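Long-range contact in AA10A (Thermobifida fusca, PDB 5UIZ), which binds copper and, as a lytic polysaccharide monooxygenase, probably cleaves crystalline polysaccharides such as cellulose by oxidation: residues Tyr148-Val153 / Leu170-Gln175. Numbering follows the deposited sequence.
Sequences YFLVYV and LELVHQ
Leu172 lays its CD1 methyl over one face of the Tyr152 ring, 3.9 Å from the centroid and 14° off the ring normal, displaced toward the rim near CZ. With CG anti to the backbone N (chi1 178°), which carries CD1 over the ring, the Leu172 side chain crosses it at a slant and its CB lies 3.7 Å from Tyr152 CE2; the same CD1 also touches Leu150 CB. Leu170 CB packs 4.0 Å from Tyr152 CB. Without the ring, as with an alanine here, Leu172 CB and CD1 are likely to lose their support, leaving a gap beside Leu172, while Leu170 would keep its contact with CB. A classic beta bulge in strand 170-175 sets both Val173 and His174 opposite Val151, shifting the antiparallel register by one: Val151 O accepts from Val173 N (2.9 Å) and, less straight, from His174 N (3.2 Å), both donors in the carbonyl plane. In this immunoglobulin-like beta-sandwich of the LPMO family, strand 170-175 pairs with 146-154, which is flanked beyond by 198-206. Val173 CG2 leans against the valines of strand 148-153, 3.7 Å from Val153 CG2. On the face of Val151 and Val153, Val151 and His174 meet CB to CB at 4.0 Å, and both side chains reach Phe187 of the opposing sheet.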
ATOM      1  N   TYR A 148      14.698   4.955   5.121  1.00 16.88           N
ATOM      2  CA  TYR A 148      13.621   5.232   6.083  1.00 16.83           C
ATOM      3  C   TYR A 148      12.308   4.617   5.603  1.00 15.72           C
ATOM      4  O   TYR A 148      12.178   4.231   4.454  1.00 16.91           O
ATOM      5  CB  TYR A 148      13.422   6.752   6.244  1.00 17.09           C
ATOM      6  CG  TYR A 148      13.057   7.457   4.932  1.00 16.81           C
ATOM      7  CD1 TYR A 148      11.739   7.505   4.481  1.00 16.61           C
ATOM      8  CD2 TYR A 148      14.017   8.069   4.167  1.00 16.33           C
ATOM      9  CE1 TYR A 148      11.405   8.121   3.271  1.00 16.67           C
ATOM     10  CE2 TYR A 148      13.692   8.699   2.975  1.00 17.07           C
ATOM     11  CZ  TYR A 148      12.378   8.738   2.547  1.00 18.03           C
ATOM     12  OH  TYR A 148      12.063   9.349   1.364  1.00 19.38           O
ATOM     13  N   PHE A 149      11.347   4.565   6.491  1.00 16.24           N
ATOM     14  CA  PHE A 149       9.966   4.299   6.180  1.00 17.32           C
ATOM     15  C   PHE A 149       9.178   5.454   6.733  1.00 17.63           C
ATOM     16  O   PHE A 149       9.510   5.927   7.853  1.00 18.61           O
ATOM     17  CB  PHE A 149       9.475   3.072   6.901  1.00 18.08           C
ATOM     18  CG  PHE A 149      10.112   1.817   6.453  1.00 17.51           C
ATOM     19  CD1 PHE A 149       9.546   1.078   5.419  1.00 17.68           C
ATOM     20  CD2 PHE A 149      11.233   1.348   7.079  1.00 16.61           C
ATOM     21  CE1 PHE A 149      10.116  -0.097   5.003  1.00 17.71           C
ATOM     22  CE2 PHE A 149      11.809   0.157   6.679  1.00 16.63           C
ATOM     23  CZ  PHE A 149      11.252  -0.570   5.633  1.00 16.92           C
ATOM     24  N   LEU A 150       8.196   5.925   5.974  1.00 16.59           N
ATOM     25  CA  LEU A 150       7.142   6.844   6.509  1.00 16.97           C
ATOM     26  C   LEU A 150       5.811   6.121   6.528  1.00 16.17           C
ATOM     27  O   LEU A 150       5.503   5.424   5.593  1.00 18.35           O
ATOM     28  CB  LEU A 150       7.026   8.092   5.636  1.00 17.12           C
ATOM     29  CG  LEU A 150       8.337   8.851   5.534  1.00 19.21           C
ATOM     30  CD1 LEU A 150       8.249   9.995   4.533  1.00 20.52           C
ATOM     31  CD2 LEU A 150       8.744   9.380   6.891  1.00 20.37           C
ATOM     32  N   VAL A 151       5.052   6.215   7.606  1.00 14.48           N
ATOM     33  CA  VAL A 151       3.773   5.545   7.688  1.00 14.64           C
ATOM     34  C   VAL A 151       2.731   6.574   7.974  1.00 15.28           C
ATOM     35  O   VAL A 151       2.787   7.230   9.033  1.00 15.27           O
ATOM     36  CB  VAL A 151       3.764   4.456   8.769  1.00 14.31           C
ATOM     37  CG1 VAL A 151       2.412   3.740   8.808  1.00 15.11           C
ATOM     38  CG2 VAL A 151       4.834   3.428   8.506  1.00 13.25           C
ATOM     39  N   TYR A 152       1.809   6.734   7.014  1.00 15.28           N
ATOM     40  CA  TYR A 152       0.671   7.602   7.137  1.00 14.62           C
ATOM     41  C   TYR A 152      -0.601   6.766   7.378  1.00 14.22           C
ATOM     42  O   TYR A 152      -0.726   5.628   6.906  1.00 15.45           O
ATOM     43  CB  TYR A 152       0.513   8.403   5.858  1.00 16.72           C
ATOM     44  CG  TYR A 152       1.612   9.381   5.577  1.00 18.26           C
ATOM     45  CD1 TYR A 152       2.787   8.978   4.969  1.00 18.32           C
ATOM     46  CD2 TYR A 152       1.453  10.731   5.889  1.00 20.24           C
ATOM     47  CE1 TYR A 152       3.797   9.859   4.730  1.00 19.73           C
ATOM     48  CE2 TYR A 152       2.453  11.620   5.615  1.00 21.37           C
ATOM     49  CZ  TYR A 152       3.637  11.170   5.053  1.00 21.24           C
ATOM     50  OH  TYR A 152       4.619  12.040   4.796  1.00 25.25           O
ATOM     51  N   VAL A 153      -1.566   7.323   8.092  1.00 13.38           N
ATOM     52  CA  VAL A 153      -2.876   6.686   8.257  1.00 14.06           C
ATOM     53  C   VAL A 153      -3.966   7.738   8.032  1.00 14.10           C
ATOM     54  O   VAL A 153      -3.828   8.927   8.480  1.00 13.28           O
ATOM     55  CB  VAL A 153      -3.067   5.989   9.638  1.00 13.92           C
ATOM     56  CG1 VAL A 153      -4.345   5.162   9.638  1.00 14.60           C
ATOM     57  CG2 VAL A 153      -1.925   5.014   9.906  1.00 15.11           C
ATOM     58  N   LEU A 170      -4.473  12.089   5.007  1.00 15.55           N
ATOM     59  CA  LEU A 170      -3.497  11.281   5.714  1.00 17.59           C
ATOM     60  C   LEU A 170      -2.759  12.063   6.793  1.00 18.81           C
ATOM     61  O   LEU A 170      -2.442  13.244   6.594  1.00 16.90           O
ATOM     62  CB  LEU A 170      -2.464  10.806   4.710  1.00 17.61           C
ATOM     63  CG  LEU A 170      -2.952   9.742   3.756  1.00 17.16           C
ATOM     64  CD1 LEU A 170      -1.807   9.513   2.778  1.00 18.57           C
ATOM     65  CD2 LEU A 170      -3.277   8.441   4.457  1.00 17.73           C
ATOM     66  N   GLU A 171      -2.427  11.412   7.900  1.00 19.39           N
ATOM     67  CA  GLU A 171      -1.454  12.016   8.823  1.00 23.57           C
ATOM     68  C   GLU A 171      -0.294  11.090   9.059  1.00 20.83           C
ATOM     69  O   GLU A 171      -0.477   9.891   9.147  1.00 19.48           O
ATOM     70  CB  GLU A 171      -2.100  12.347  10.159  1.00 28.34           C
ATOM     71  CG  GLU A 171      -2.941  13.619  10.106  1.00 37.07           C
ATOM     72  CD  GLU A 171      -3.708  13.900  11.403  1.00 44.67           C
ATOM     73  OE1 GLU A 171      -3.937  12.940  12.207  1.00 55.68           O
ATOM     74  OE2 GLU A 171      -4.086  15.082  11.609  1.00 46.05           O
ATOM     75  N   LEU A 172       0.890  11.659   9.159  1.00 18.67           N
ATOM     76  CA  LEU A 172       2.096  10.903   9.416  1.00 20.18           C
ATOM     77  C   LEU A 172       2.047  10.438  10.849  1.00 19.68           C
ATOM     78  O   LEU A 172       1.863  11.268  11.745  1.00 18.33           O
ATOM     79  CB  LEU A 172       3.297  11.803   9.166  1.00 22.02           C
ATOM     80  CG  LEU A 172       4.655  11.176   9.436  1.00 23.56           C
ATOM     81  CD1 LEU A 172       4.892  10.047   8.472  1.00 24.53           C
ATOM     82  CD2 LEU A 172       5.699  12.274   9.273  1.00 25.59           C
ATOM     83  N   VAL A 173       2.038   9.117  11.058  1.00 18.79           N
ATOM     84  CA  VAL A 173       2.000   8.548  12.405  1.00 18.43           C
ATOM     85  C   VAL A 173       3.334   7.877  12.842  1.00 17.31           C
ATOM     86  O   VAL A 173       3.489   7.510  14.008  1.00 15.76           O
ATOM     87  CB  VAL A 173       0.882   7.511  12.580  1.00 18.84           C
ATOM     88  CG1 VAL A 173      -0.456   8.126  12.339  1.00 19.81           C
ATOM     89  CG2 VAL A 173       1.064   6.292  11.712  1.00 20.18           C
ATOM     90  N   HIS A 174       4.213   7.631  11.878  1.00 16.64           N
ATOM     91  CA  HIS A 174       5.453   6.980  12.134  1.00 17.53           C
ATOM     92  C   HIS A 174       6.509   7.282  11.117  1.00 17.27           C
ATOM     93  O   HIS A 174       6.270   7.393   9.917  1.00 17.43           O
ATOM     94  CB  HIS A 174       5.270   5.478  12.279  1.00 18.07           C
ATOM     95  CG  HIS A 174       6.385   4.831  13.020  1.00 19.69           C
ATOM     96  ND1 HIS A 174       6.416   4.754  14.396  1.00 22.33           N
ATOM     97  CD2 HIS A 174       7.517   4.235  12.576  1.00 20.58           C
ATOM     98  CE1 HIS A 174       7.523   4.126  14.765  1.00 24.48           C
ATOM     99  NE2 HIS A 174       8.202   3.791  13.675  1.00 23.65           N
ATOM    100  N   GLN A 175       7.723   7.401  11.618  1.00 19.24           N
ATOM    101  CA  GLN A 175       8.879   7.670  10.825  1.00 21.48           C
ATOM    102  C   GLN A 175      10.007   6.846  11.465  1.00 23.50           C
ATOM    103  O   GLN A 175      10.236   6.917  12.664  1.00 25.76           O
ATOM    104  CB  GLN A 175       9.213   9.135  10.873  1.00 24.50           C
ATOM    105  CG  GLN A 175      10.587   9.406  10.289  1.00 27.94           C
ATOM    106  CD  GLN A 175      11.177  10.682  10.798  1.00 30.48           C
ATOM    107  OE1 GLN A 175      10.478  11.495  11.384  1.00 41.60           O
ATOM    108  NE2 GLN A 175      12.446  10.870  10.584  1.00 29.56           N
TER